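Local coordinates for protein Rep (Escherichia coli, PDB 3VW4) that binds the replication origin of plasmid ColE2-P9 through this DNA-binding domain and, as the plasmid's initiator-primase, unwinds the duplex there, at residues Y11-K16 against A48-P53; D37-R42 against K64-Y69. All blocks are in the same frame, centred on the assembly; numbering follows the deposited sequence.

Contact 1 (Y11-K16 against A48-P53); sequences YHLFEK and ASLPVP. With nucleotides of chain D.
In the primase C-terminal 1 (PriCT-1) region, helix 7-24 meets the turn after helix 32-49, where H12 and L13 receive the side chain of L50. The contact is small, about 95 Å² in all. L50 points toward the helix and divides its two methyls between neighbours: CD1 lies 4.3 Å from L13 CD2, while CD2 reaches the H12 ring obliquely, 4.2 Å from ND1. L13 is the buried member of the trio and also rests on Y46 and N47, so L50 covers the margin of a larger helix-helix packing. Within the turn, V52 O accepts a hydrogen bond from R9 NH1, a polar tie between the turn and the start of helix 7-24. F14 serves the DNA instead. Its CG is set anti to the backbone N (chi1 169°), which carries the ring over the guanine of DG1 of chain D, nearly parallel to the base, with C4 of DG1 3.4 Å above the ring plane and over its centre. I62 and I66 of helix 56-73 also pack on F14. At the rim lies the adenine of DA2 of chain D, its C5 in the ring plane and N1 3.7 Å from F14 CE1.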
loop_
_atom_site.group_PDB
_atom_site.type_symbol
_atom_site.label_atom_id
_atom_site.label_comp_id
_atom_site.label_asym_id
_atom_site.label_seq_id
_atom_site.Cartn_x
_atom_site.Cartn_y
_atom_site.Cartn_z
ATOM N N TYR A 11 0.139 -11.518 -21.223
ATOM C CA TYR A 11 -0.706 -10.656 -20.414
ATOM C C TYR A 11 -0.786 -11.128 -18.956
ATOM O O TYR A 11 -0.475 -10.456 -17.970
ATOM C CB TYR A 11 -2.106 -10.618 -21.039
ATOM C CG TYR A 11 -3.104 -9.671 -20.402
ATOM C CD1 TYR A 11 -3.840 -10.041 -19.262
ATOM C CD2 TYR A 11 -3.342 -8.421 -20.944
ATOM C CE1 TYR A 11 -4.751 -9.177 -18.665
ATOM C CE2 TYR A 11 -4.243 -7.549 -20.350
ATOM C CZ TYR A 11 -4.936 -7.927 -19.216
ATOM O OH TYR A 11 -5.859 -7.046 -18.676
ATOM N N HIS A 12 -1.210 -12.330 -18.838
ATOM C CA HIS A 12 -1.514 -12.836 -17.569
ATOM C C HIS A 12 -0.286 -12.797 -16.715
ATOM O O HIS A 12 -0.341 -12.400 -15.540
ATOM C CB HIS A 12 -1.954 -14.243 -17.775
ATOM C CG HIS A 12 -2.117 -14.954 -16.531
ATOM N ND1 HIS A 12 -1.162 -15.841 -16.057
ATOM C CD2 HIS A 12 -3.101 -14.850 -15.570
ATOM C CE1 HIS A 12 -1.577 -16.318 -14.875
ATOM N NE2 HIS A 12 -2.766 -15.695 -14.575
ATOM N N LEU A 13 0.838 -13.215 -17.265
ATOM C CA LEU A 13 2.049 -13.083 -16.510
ATOM C C LEU A 13 2.392 -11.609 -16.236
ATOM O O LEU A 13 2.747 -11.285 -15.121
ATOM C CB LEU A 13 3.194 -13.797 -17.198
ATOM C CG LEU A 13 3.566 -15.251 -16.916
ATOM C CD1 LEU A 13 2.702 -16.065 -15.965
ATOM C CD2 LEU A 13 3.673 -15.910 -18.243
ATOM N N PHE A 14 2.307 -10.709 -17.221
ATOM C CA PHE A 14 2.728 -9.313 -17.016
ATOM C C PHE A 14 1.839 -8.689 -15.977
ATOM O O PHE A 14 2.240 -7.949 -15.161
ATOM C CB PHE A 14 2.616 -8.560 -18.344
ATOM C CG PHE A 14 2.769 -7.069 -18.213
ATOM C CD1 PHE A 14 4.004 -6.493 -17.952
ATOM C CD2 PHE A 14 1.680 -6.242 -18.297
ATOM C CE1 PHE A 14 4.138 -5.116 -17.816
ATOM C CE2 PHE A 14 1.828 -4.882 -18.133
ATOM C CZ PHE A 14 3.053 -4.308 -17.898
ATOM N N GLU A 15 0.575 -9.003 -15.988
ATOM C CA GLU A 15 -0.381 -8.367 -15.016
ATOM C C GLU A 15 -0.159 -8.868 -13.594
ATOM O O GLU A 15 -0.100 -8.069 -12.682
ATOM C CB GLU A 15 -1.866 -8.625 -15.433
ATOM C CG GLU A 15 -2.300 -7.866 -16.650
ATOM C CD GLU A 15 -2.411 -6.387 -16.334
ATOM O OE1 GLU A 15 -3.232 -6.049 -15.424
ATOM O OE2 GLU A 15 -1.695 -5.566 -16.962
ATOM N N LYS A 16 -0.110 -10.196 -13.403
ATOM C CA LYS A 16 0.140 -10.814 -12.096
ATOM C C LYS A 16 1.399 -10.234 -11.458
ATOM O O LYS A 16 1.340 -9.567 -10.452
ATOM C CB LYS A 16 0.355 -12.303 -12.291
ATOM C CG LYS A 16 -0.770 -13.138 -11.794
ATOM C CD LYS A 16 -0.733 -13.188 -10.293
ATOM C CE LYS A 16 -1.620 -14.325 -9.775
ATOM N NZ LYS A 16 -2.950 -13.844 -9.251
ATOM N N ALA A 48 5.136 -21.706 -14.495
ATOM C CA ALA A 48 5.277 -23.127 -14.307
ATOM C C ALA A 48 3.906 -23.733 -13.915
ATOM O O ALA A 48 3.618 -24.894 -14.188
ATOM C CB ALA A 48 6.310 -23.368 -13.233
ATOM N N SER A 49 3.082 -22.894 -13.314
ATOM C CA SER A 49 1.668 -23.115 -13.167
ATOM C C SER A 49 0.806 -23.339 -14.426
ATOM O O SER A 49 -0.069 -24.155 -14.385
ATOM C CB SER A 49 1.078 -21.973 -12.362
ATOM O OG SER A 49 1.446 -22.287 -11.029
ATOM N N LEU A 50 1.032 -22.603 -15.500
ATOM C CA LEU A 50 0.184 -22.710 -16.671
ATOM C C LEU A 50 0.286 -24.089 -17.228
ATOM O O LEU A 50 1.344 -24.687 -17.177
ATOM C CB LEU A 50 0.662 -21.765 -17.757
ATOM C CG LEU A 50 0.572 -20.297 -17.412
ATOM C CD1 LEU A 50 1.253 -19.440 -18.472
ATOM C CD2 LEU A 50 -0.886 -19.922 -17.178
ATOM N N PRO A 51 -0.800 -24.586 -17.809
ATOM C CA PRO A 51 -0.778 -25.882 -18.423
ATOM C C PRO A 51 0.274 -25.948 -19.554
ATOM O O PRO A 51 0.930 -26.996 -19.736
ATOM C CB PRO A 51 -2.208 -26.019 -18.974
ATOM C CG PRO A 51 -3.028 -25.101 -18.166
ATOM C CD PRO A 51 -2.122 -23.945 -17.922
ATOM N N VAL A 52 0.412 -24.862 -20.324
ATOM C CA VAL A 52 1.409 -24.814 -21.362
ATOM C C VAL A 52 2.261 -23.610 -21.153
ATOM O O VAL A 52 2.039 -22.575 -21.736
ATOM C CB VAL A 52 0.829 -24.837 -22.782
ATOM C CG1 VAL A 52 1.944 -25.087 -23.768
ATOM C CG2 VAL A 52 -0.194 -25.953 -22.938
ATOM N N PRO A 53 3.290 -23.747 -20.327
ATOM C CA PRO A 53 4.155 -22.599 -19.946
ATOM C C PRO A 53 4.839 -21.968 -21.153
ATOM O O PRO A 53 5.161 -22.645 -22.105
ATOM C CB PRO A 53 5.226 -23.247 -19.084
ATOM C CG PRO A 53 4.676 -24.585 -18.751
ATOM C CD PRO A 53 3.812 -25.024 -19.842
ATOM P P DG D 1 5.920 -0.315 -22.046
ATOM O OP1 DG D 1 6.496 -0.565 -23.416
ATOM O OP2 DG D 1 6.841 -0.029 -20.865
ATOM O "O5'" DG D 1 4.572 0.566 -22.022
ATOM C "C5'" DG D 1 3.477 0.395 -22.948
ATOM C "C4'" DG D 1 2.439 -0.553 -22.394
ATOM O "O4'" DG D 1 2.891 -1.916 -22.533
ATOM C "C3'" DG D 1 2.039 -0.373 -20.927
ATOM O "O3'" DG D 1 0.650 -0.042 -20.881
ATOM C "C2'" DG D 1 2.199 -1.755 -20.297
ATOM C "C1'" DG D 1 2.456 -2.709 -21.442
ATOM N N9 DG D 1 3.502 -3.692 -21.205
ATOM C C8 DG D 1 4.821 -3.432 -20.919
ATOM N N7 DG D 1 5.553 -4.510 -20.847
ATOM C C5 DG D 1 4.673 -5.542 -21.150
ATOM C C6 DG D 1 4.877 -6.951 -21.173
ATOM O O6 DG D 1 5.917 -7.583 -20.985
ATOM N N1 DG D 1 3.717 -7.629 -21.502
ATOM C C2 DG D 1 2.502 -7.040 -21.745
ATOM N N2 DG D 1 1.494 -7.880 -22.035
ATOM N N3 DG D 1 2.283 -5.734 -21.679
ATOM C C4 DG D 1 3.411 -5.050 -21.408
ATOM P P DA D 2 0.209 1.151 -19.962
ATOM O OP1 DA D 2 -1.183 1.401 -20.295
ATOM O OP2 DA D 2 1.311 2.145 -20.223
ATOM O "O5'" DA D 2 0.135 0.886 -18.371
ATOM C "C5'" DA D 2 -0.511 -0.267 -17.763
ATOM C "C4'" DA D 2 -0.305 -0.255 -16.255
ATOM O "O4'" DA D 2 0.978 -0.822 -15.856
ATOM C "C3'" DA D 2 -0.300 1.110 -15.585
ATOM O "O3'" DA D 2 -0.520 0.861 -14.226
ATOM C "C2'" DA D 2 1.144 1.537 -15.785
ATOM C "C1'" DA D 2 1.908 0.234 -15.587
ATOM N N9 DA D 2 3.093 -0.013 -16.409
ATOM C C8 DA D 2 3.454 0.460 -17.641
ATOM N N7 DA D 2 4.592 -0.026 -18.082
ATOM C C5 DA D 2 4.967 -0.935 -17.104
ATOM C C6 DA D 2 6.038 -1.838 -17.009
ATOM N N6 DA D 2 7.007 -1.950 -17.927
ATOM N N1 DA D 2 6.116 -2.601 -15.899
ATOM C C2 DA D 2 5.185 -2.454 -14.954
ATOM N N3 DA D 2 4.117 -1.669 -14.942
ATOM C C4 DA D 2 4.057 -0.937 -16.067
#

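Contact 2 (D37-R42 against K64-Y69); sequences DAVIQR and KSIAKY. With nucleotides of chain D.
With chi1 near 162°, V39 swings CG1 to the side of its carbonyl carbon, so that this methyl meets I66 at CB, 4.0 Å away; the two side chains cross obliquely. V39 CB also lies 4.2 Å from CB of A67, whose short side chain lets the backbones draw near, and I40 CG1 reaches the main chain of K64. W20 of helix 7-24 covers V39, and V17 and A21 of the same helix meet I66. This is the buried joint between helices 32-49 and 56-73 of the PriCT-1 bundle; the two segments run roughly antiparallel at 141°, their axes 8.5 Å apart at closest. Helix 56-73 meanwhile presents residues to the DNA. S65 OG donates to N7 of the guanine DG1 of chain D at 3.0 Å, and N6 of the adenine DA2 of chain D makes weak hydrogen bonds to S65 O and OG. Y69, CG opposite the backbone N (chi1 -175°), lays one ring face over DA2, with C5 of DA2 3.4 Å above the Y69 ring plane, over the ring centre. With an alanine here the adenine is likely to lose its aromatic cover and C7 of DT3 of chain D its neighbour Y69 OH, 3.4 Å away.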
loop_
_atom_site.group_PDB
_atom_site.type_symbol
_atom_site.label_atom_id
_atom_site.label_comp_id
_atom_site.label_asym_id
_atom_site.label_seq_id
_atom_site.Cartn_x
_atom_site.Cartn_y
_atom_site.Cartn_z
ATOM N N ASP A 37 16.845 -10.389 -11.357
ATOM C CA ASP A 37 16.742 -11.808 -11.178
ATOM C C ASP A 37 15.481 -12.155 -10.373
ATOM O O ASP A 37 14.692 -13.022 -10.793
ATOM C CB ASP A 37 18.014 -12.358 -10.609
ATOM C CG ASP A 37 19.213 -12.273 -11.612
ATOM O OD1 ASP A 37 19.000 -12.077 -12.919
ATOM O OD2 ASP A 37 20.429 -12.461 -11.092
ATOM N N ALA A 38 15.209 -11.355 -9.345
ATOM C CA ALA A 38 14.040 -11.570 -8.519
ATOM C C ALA A 38 12.727 -11.609 -9.318
ATOM O O ALA A 38 11.904 -12.544 -9.089
ATOM C CB ALA A 38 13.933 -10.591 -7.377
ATOM N N VAL A 39 12.536 -10.656 -10.232
ATOM C CA VAL A 39 11.276 -10.520 -10.879
ATOM C C VAL A 39 11.107 -11.619 -11.931
ATOM O O VAL A 39 10.086 -12.355 -11.929
ATOM C CB VAL A 39 11.193 -9.161 -11.501
ATOM C CG1 VAL A 39 10.101 -9.077 -12.570
ATOM C CG2 VAL A 39 11.036 -8.155 -10.379
ATOM N N ILE A 40 12.121 -11.813 -12.769
ATOM C CA ILE A 40 12.116 -12.953 -13.664
ATOM C C ILE A 40 11.758 -14.231 -12.922
ATOM O O ILE A 40 10.967 -15.005 -13.377
ATOM C CB ILE A 40 13.487 -13.149 -14.314
ATOM C CG1 ILE A 40 13.808 -11.913 -15.152
ATOM C CG2 ILE A 40 13.544 -14.453 -15.119
ATOM C CD1 ILE A 40 15.194 -12.020 -15.802
ATOM N N GLN A 41 12.326 -14.419 -11.747
ATOM C CA GLN A 41 12.080 -15.634 -11.021
ATOM C C GLN A 41 10.599 -15.746 -10.590
ATOM O O GLN A 41 9.988 -16.806 -10.682
ATOM C CB GLN A 41 13.027 -15.656 -9.900
ATOM C CG GLN A 41 12.779 -16.664 -8.852
ATOM C CD GLN A 41 14.014 -16.799 -7.969
ATOM O OE1 GLN A 41 14.816 -17.725 -8.183
ATOM N NE2 GLN A 41 14.209 -15.846 -6.992
ATOM N N ARG A 42 9.997 -14.616 -10.251
ATOM C CA ARG A 42 8.568 -14.611 -10.004
ATOM C C ARG A 42 7.706 -14.839 -11.284
ATOM O O ARG A 42 6.643 -15.484 -11.228
ATOM C CB ARG A 42 8.119 -13.409 -9.209
ATOM C CG ARG A 42 6.647 -13.517 -8.993
ATOM C CD ARG A 42 6.153 -13.130 -7.614
ATOM N NE ARG A 42 6.582 -13.989 -6.543
ATOM C CZ ARG A 42 5.856 -14.247 -5.463
ATOM N NH1 ARG A 42 4.641 -13.754 -5.338
ATOM N NH2 ARG A 42 6.330 -15.027 -4.512
ATOM N N LYS A 64 12.198 -8.575 -17.514
ATOM C CA LYS A 64 13.101 -7.440 -17.690
ATOM C C LYS A 64 12.295 -6.135 -17.722
ATOM O O LYS A 64 12.659 -5.078 -17.102
ATOM C CB LYS A 64 13.872 -7.609 -19.004
ATOM C CG LYS A 64 14.966 -6.583 -19.201
ATOM C CD LYS A 64 15.945 -6.947 -20.333
ATOM C CE LYS A 64 16.661 -8.335 -20.187
ATOM N NZ LYS A 64 17.634 -8.765 -21.303
ATOM N N SER A 65 11.176 -6.213 -18.433
ATOM C CA SER A 65 10.267 -5.110 -18.549
ATOM C C SER A 65 9.813 -4.593 -17.180
ATOM O O SER A 65 9.902 -3.395 -16.930
ATOM C CB SER A 65 9.051 -5.518 -19.351
ATOM O OG SER A 65 8.317 -4.349 -19.691
ATOM N N ILE A 66 9.340 -5.481 -16.300
ATOM C CA ILE A 66 8.777 -5.027 -15.042
ATOM C C ILE A 66 9.880 -4.422 -14.172
ATOM O O ILE A 66 9.707 -3.397 -13.446
ATOM C CB ILE A 66 8.040 -6.173 -14.334
ATOM C CG1 ILE A 66 6.906 -6.632 -15.275
ATOM C CG2 ILE A 66 7.492 -5.704 -13.008
ATOM C CD1 ILE A 66 6.132 -7.834 -14.807
ATOM N N ALA A 67 11.035 -5.067 -14.272
ATOM C CA ALA A 67 12.083 -4.759 -13.349
ATOM C C ALA A 67 12.725 -3.452 -13.797
ATOM O O ALA A 67 13.110 -2.673 -12.968
ATOM C CB ALA A 67 13.071 -5.870 -13.318
ATOM N N LYS A 68 12.796 -3.174 -15.089
ATOM C CA LYS A 68 13.351 -1.883 -15.427
ATOM C C LYS A 68 12.407 -0.790 -15.059
ATOM O O LYS A 68 12.820 0.170 -14.387
ATOM C CB LYS A 68 13.711 -1.737 -16.855
ATOM C CG LYS A 68 14.908 -2.555 -17.205
ATOM C CD LYS A 68 14.768 -3.058 -18.630
ATOM C CE LYS A 68 14.855 -1.903 -19.612
ATOM N NZ LYS A 68 16.260 -1.322 -19.682
ATOM N N TYR A 69 11.143 -0.950 -15.364
ATOM C CA TYR A 69 10.183 0.083 -15.038
ATOM C C TYR A 69 10.157 0.361 -13.554
ATOM O O TYR A 69 10.339 1.509 -13.149
ATOM C CB TYR A 69 8.821 -0.329 -15.567
ATOM C CG TYR A 69 7.704 0.611 -15.457
ATOM C CD1 TYR A 69 6.917 0.676 -14.300
ATOM C CD2 TYR A 69 7.369 1.449 -16.532
ATOM C CE1 TYR A 69 5.845 1.590 -14.223
ATOM C CE2 TYR A 69 6.313 2.342 -16.450
ATOM C CZ TYR A 69 5.552 2.390 -15.304
ATOM O OH TYR A 69 4.460 3.229 -15.252
ATOM P P DA D 2 0.209 1.151 -19.962
ATOM O OP1 DA D 2 -1.183 1.401 -20.295
ATOM O OP2 DA D 2 1.311 2.145 -20.223
ATOM O "O5'" DA D 2 0.135 0.886 -18.371
ATOM C "C5'" DA D 2 -0.511 -0.267 -17.763
ATOM C "C4'" DA D 2 -0.305 -0.255 -16.255
ATOM O "O4'" DA D 2 0.978 -0.822 -15.856
ATOM C "C3'" DA D 2 -0.300 1.110 -15.585
ATOM O "O3'" DA D 2 -0.520 0.861 -14.226
ATOM C "C2'" DA D 2 1.144 1.537 -15.785
ATOM C "C1'" DA D 2 1.908 0.234 -15.587
ATOM N N9 DA D 2 3.093 -0.013 -16.409
ATOM C C8 DA D 2 3.454 0.460 -17.641
ATOM N N7 DA D 2 4.592 -0.026 -18.082
ATOM C C5 DA D 2 4.967 -0.935 -17.104
ATOM C C6 DA D 2 6.038 -1.838 -17.009
ATOM N N6 DA D 2 7.007 -1.950 -17.927
ATOM N N1 DA D 2 6.116 -2.601 -15.899
ATOM C C2 DA D 2 5.185 -2.454 -14.954
ATOM N N3 DA D 2 4.117 -1.669 -14.942
ATOM C C4 DA D 2 4.057 -0.937 -16.067
ATOM P P DG D 1 5.920 -0.315 -22.046
ATOM O OP1 DG D 1 6.496 -0.565 -23.416
ATOM O OP2 DG D 1 6.841 -0.029 -20.865
ATOM O "O5'" DG D 1 4.572 0.566 -22.022
ATOM C "C5'" DG D 1 3.477 0.395 -22.948
ATOM C "C4'" DG D 1 2.439 -0.553 -22.394
ATOM O "O4'" DG D 1 2.891 -1.916 -22.533
ATOM C "C3'" DG D 1 2.039 -0.373 -20.927
ATOM O "O3'" DG D 1 0.650 -0.042 -20.881
ATOM C "C2'" DG D 1 2.199 -1.755 -20.297
ATOM C "C1'" DG D 1 2.456 -2.709 -21.442
ATOM N N9 DG D 1 3.502 -3.692 -21.205
ATOM C C8 DG D 1 4.821 -3.432 -20.919
ATOM N N7 DG D 1 5.553 -4.510 -20.847
ATOM C C5 DG D 1 4.673 -5.542 -21.150
ATOM C C6 DG D 1 4.877 -6.951 -21.173
ATOM O O6 DG D 1 5.917 -7.583 -20.985
ATOM N N1 DG D 1 3.717 -7.629 -21.502
ATOM C C2 DG D 1 2.502 -7.040 -21.745
ATOM N N2 DG D 1 1.494 -7.880 -22.035
ATOM N N3 DG D 1 2.283 -5.734 -21.679
ATOM C C4 DG D 1 3.411 -5.050 -21.408
ATOM P P DT D 3 -0.687 2.112 -13.244
ATOM O OP1 DT D 3 -1.724 1.729 -12.287
ATOM O OP2 DT D 3 -0.818 3.441 -13.898
ATOM O "O5'" DT D 3 0.693 2.397 -12.485
ATOM C "C5'" DT D 3 1.483 1.295 -11.983
ATOM C "C4'" DT D 3 2.035 1.656 -10.628
ATOM O "O4'" DT D 3 3.180 2.496 -10.846
ATOM C "C3'" DT D 3 1.080 2.482 -9.774
ATOM O "O3'" DT D 3 1.202 2.105 -8.418
ATOM C "C2'" DT D 3 1.537 3.914 -9.979
ATOM C "C1'" DT D 3 2.995 3.772 -10.288
ATOM N N1 DT D 3 3.545 4.746 -11.229
ATOM C C2 DT D 3 4.656 5.442 -10.801
ATOM O O2 DT D 3 5.152 5.294 -9.700
ATOM N N3 DT D 3 5.126 6.371 -11.689
ATOM C C4 DT D 3 4.652 6.617 -12.960
ATOM O O4 DT D 3 5.212 7.451 -13.666
ATOM C C5 DT D 3 3.475 5.873 -13.339
ATOM C C7 DT D 3 2.848 6.146 -14.669
ATOM C C6 DT D 3 2.998 4.966 -12.473
#

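Overall arrangement
From the N terminus the chain runs through helix 7-24, then helix 32-49, then helix 56-73. Contact 1 closes the first loop, bringing the turn after helix 32-49 back to the early part of helix 7-24. Contact 2 starts inside that loop, in the middle of helix 32-49, and closes beyond it on helix 56-73, so the two loops cross. Helix 32-49 serves both, contact 1 just past its C-terminal end and contact 2 further back. The centres are 14 Å apart, and F14 O meets I66 CD1 at 3.9 Å, joining helices 7-24 and 56-73 directly. The three helices form one bundle; helices 7-24 and 56-73 supply F14, S65 and Y69 to chain D.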